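Local coordinates for protein mannitol dehydrogenase (Pseudomonas fluorescens, PDB 1LJ8) that binds NAD and probably catalyses the NAD-dependent interconversion of mannitol and fructose, at residues A409-L414 with Q446-V451. Residues are numbered along the deposited sequence; the frame is centred on the assembly and turned at random.
Sequences AWALYL and QRLLAV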
loop_
_atom_site.group_PDB
_atom_site.type_symbol
_atom_site.label_atom_id
_atom_site.label_comp_id
_atom_site.label_asym_id
_atom_site.label_seq_id
_atom_site.Cartn_x
_atom_site.Cartn_y
_atom_site.Cartn_z
ATOM N N ALA A 409 -13.139 -2.218 -17.161
ATOM C CA ALA A 409 -12.015 -3.179 -17.319
ATOM C C ALA A 409 -11.999 -4.112 -16.107
ATOM O O ALA A 409 -11.814 -5.329 -16.236
ATOM C CB ALA A 409 -10.661 -2.422 -17.422
ATOM N N TRP A 410 -12.155 -3.535 -14.916
ATOM C CA TRP A 410 -12.186 -4.370 -13.698
ATOM C C TRP A 410 -13.356 -5.363 -13.775
ATOM O O TRP A 410 -13.198 -6.553 -13.432
ATOM C CB TRP A 410 -12.369 -3.493 -12.435
ATOM C CG TRP A 410 -12.301 -4.270 -11.148
ATOM C CD1 TRP A 410 -11.254 -5.069 -10.740
ATOM C CD2 TRP A 410 -13.258 -4.279 -10.067
ATOM N NE1 TRP A 410 -11.502 -5.553 -9.463
ATOM C CE2 TRP A 410 -12.714 -5.092 -9.031
ATOM C CE3 TRP A 410 -14.500 -3.680 -9.871
ATOM C CZ2 TRP A 410 -13.385 -5.320 -7.814
ATOM C CZ3 TRP A 410 -15.182 -3.905 -8.650
ATOM C CH2 TRP A 410 -14.610 -4.726 -7.639
ATOM N N ALA A 411 -14.525 -4.885 -14.233
ATOM C CA ALA A 411 -15.695 -5.750 -14.312
ATOM C C ALA A 411 -15.442 -6.958 -15.209
ATOM O O ALA A 411 -15.774 -8.112 -14.842
ATOM C CB ALA A 411 -16.959 -4.960 -14.826
ATOM N N LEU A 412 -14.847 -6.706 -16.363
ATOM C CA LEU A 412 -14.596 -7.805 -17.312
ATOM C C LEU A 412 -13.479 -8.690 -16.770
ATOM O O LEU A 412 -13.555 -9.908 -16.854
ATOM C CB LEU A 412 -14.224 -7.263 -18.694
ATOM C CG LEU A 412 -14.063 -8.346 -19.803
ATOM C CD1 LEU A 412 -15.333 -9.184 -19.941
ATOM C CD2 LEU A 412 -13.760 -7.711 -21.117
ATOM N N TYR A 413 -12.480 -8.062 -16.172
ATOM C CA TYR A 413 -11.339 -8.775 -15.575
ATOM C C TYR A 413 -11.825 -9.769 -14.501
ATOM O O TYR A 413 -11.257 -10.868 -14.355
ATOM C CB TYR A 413 -10.404 -7.730 -14.972
ATOM C CG TYR A 413 -9.555 -8.245 -13.838
ATOM C CD1 TYR A 413 -8.279 -8.767 -14.082
ATOM C CD2 TYR A 413 -10.004 -8.165 -12.513
ATOM C CE1 TYR A 413 -7.476 -9.186 -13.037
ATOM C CE2 TYR A 413 -9.179 -8.589 -11.431
ATOM C CZ TYR A 413 -7.929 -9.091 -11.715
ATOM O OH TYR A 413 -7.092 -9.509 -10.684
ATOM N N LEU A 414 -12.862 -9.400 -13.746
ATOM C CA LEU A 414 -13.388 -10.288 -12.691
ATOM C C LEU A 414 -13.930 -11.628 -13.218
ATOM O O LEU A 414 -14.154 -12.568 -12.438
ATOM C CB LEU A 414 -14.492 -9.594 -11.898
ATOM C CG LEU A 414 -13.953 -8.483 -10.979
ATOM C CD1 LEU A 414 -15.102 -7.591 -10.470
ATOM C CD2 LEU A 414 -13.179 -9.113 -9.798
ATOM N N GLN A 446 -26.196 -2.787 -12.836
ATOM C CA GLN A 446 -27.090 -2.669 -11.697
ATOM C C GLN A 446 -26.517 -3.258 -10.403
ATOM O O GLN A 446 -26.786 -2.747 -9.303
ATOM C CB GLN A 446 -28.426 -3.364 -12.006
ATOM C CG GLN A 446 -29.441 -3.310 -10.885
ATOM C CD GLN A 446 -30.035 -1.923 -10.668
ATOM O OE1 GLN A 446 -31.013 -1.772 -9.921
ATOM N NE2 GLN A 446 -29.453 -0.897 -11.320
ATOM N N ARG A 447 -25.732 -4.317 -10.528
ATOM C CA ARG A 447 -25.182 -4.968 -9.341
ATOM C C ARG A 447 -23.821 -4.446 -8.905
ATOM O O ARG A 447 -23.623 -4.127 -7.737
ATOM C CB ARG A 447 -25.045 -6.476 -9.565
ATOM C CG ARG A 447 -26.370 -7.245 -9.758
ATOM C CD ARG A 447 -26.040 -8.668 -10.206
ATOM N NE ARG A 447 -27.176 -9.579 -10.189
ATOM C CZ ARG A 447 -27.119 -10.844 -10.614
ATOM N NH1 ARG A 447 -25.972 -11.348 -11.102
ATOM N NH2 ARG A 447 -28.205 -11.613 -10.536
ATOM N N LEU A 448 -22.873 -4.407 -9.845
ATOM C CA LEU A 448 -21.524 -3.984 -9.505
ATOM C C LEU A 448 -21.441 -2.526 -9.069
ATOM O O LEU A 448 -20.813 -2.229 -8.067
ATOM C CB LEU A 448 -20.575 -4.234 -10.673
ATOM C CG LEU A 448 -19.114 -3.859 -10.360
ATOM C CD1 LEU A 448 -18.574 -4.787 -9.278
ATOM C CD2 LEU A 448 -18.264 -4.005 -11.587
ATOM N N LEU A 449 -22.119 -1.633 -9.778
ATOM C CA LEU A 449 -22.034 -0.224 -9.425
ATOM C C LEU A 449 -22.805 0.171 -8.171
ATOM O O LEU A 449 -22.621 1.283 -7.671
ATOM C CB LEU A 449 -22.468 0.651 -10.620
ATOM C CG LEU A 449 -21.690 0.465 -11.928
ATOM C CD1 LEU A 449 -22.208 1.474 -13.001
ATOM C CD2 LEU A 449 -20.178 0.669 -11.675
ATOM N N ALA A 450 -23.663 -0.730 -7.681
ATOM C CA ALA A 450 -24.459 -0.508 -6.474
ATOM C C ALA A 450 -23.756 -0.880 -5.136
ATOM O O ALA A 450 -24.363 -0.780 -4.062
ATOM C CB ALA A 450 -25.797 -1.285 -6.596
ATOM N N VAL A 451 -22.495 -1.302 -5.179
ATOM C CA VAL A 451 -21.786 -1.636 -3.928
ATOM C C VAL A 451 -21.235 -0.325 -3.357
ATOM O O VAL A 451 -20.177 0.166 -3.764
ATOM C CB VAL A 451 -20.672 -2.647 -4.143
ATOM C CG1 VAL A 451 -20.079 -3.026 -2.773
ATOM C CG2 VAL A 451 -21.235 -3.910 -4.896
#
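Leu448 reaches across to Trp410 and Ala411 and carries the whole of the 446-451 side of this contact. Its two methyl groups divide the work. CD1 of Leu448 meets the six-membered part of the indole, 3.6 Å from CZ3 of Trp410, and comes at the ring obliquely. CD2 of Leu448 sits 3.6 Å from CB of Ala411. The same methyl lies 4.1 Å from CE3 of Trp410 and so bridges the two neighbours. CG of Leu448 is anti to the backbone N (chi1 -178°), beside the carbonyl carbon, and the two methyls point to Trp410 and Ala411. The nearest CA atoms across the contact, CA of Ala411 and CA of Leu448, are 7.8 Å apart. All three residues are buried, and the interface between the segments is apolar.

The contact is plain helix packing in the C-terminal domain, away from the NAD site. It joins helix 401-413 to the short helix 444-448 and the turn that follows, a type I beta turn from Leu448 to Val451. Val451 occupies the N-cap position just before helix 452-455.

The indole is also held from its own segment, by Leu414. CD1 of Leu414 lies over the centre of one face of the Trp410 ring, 3.6 Å above the plane. The anti chi1 of Trp410 (-175°) puts CG beside the carbonyl carbon, and the ring stands out from the helix. Tyr308 and Phe382 also meet the indole with inclined rings. Cys434 of helix 431-437 touches both Trp410 and Leu414, while Leu437 of that helix packs on Leu448. Ala411 is further covered by Phe469 and Tyr473 of helix 463-488.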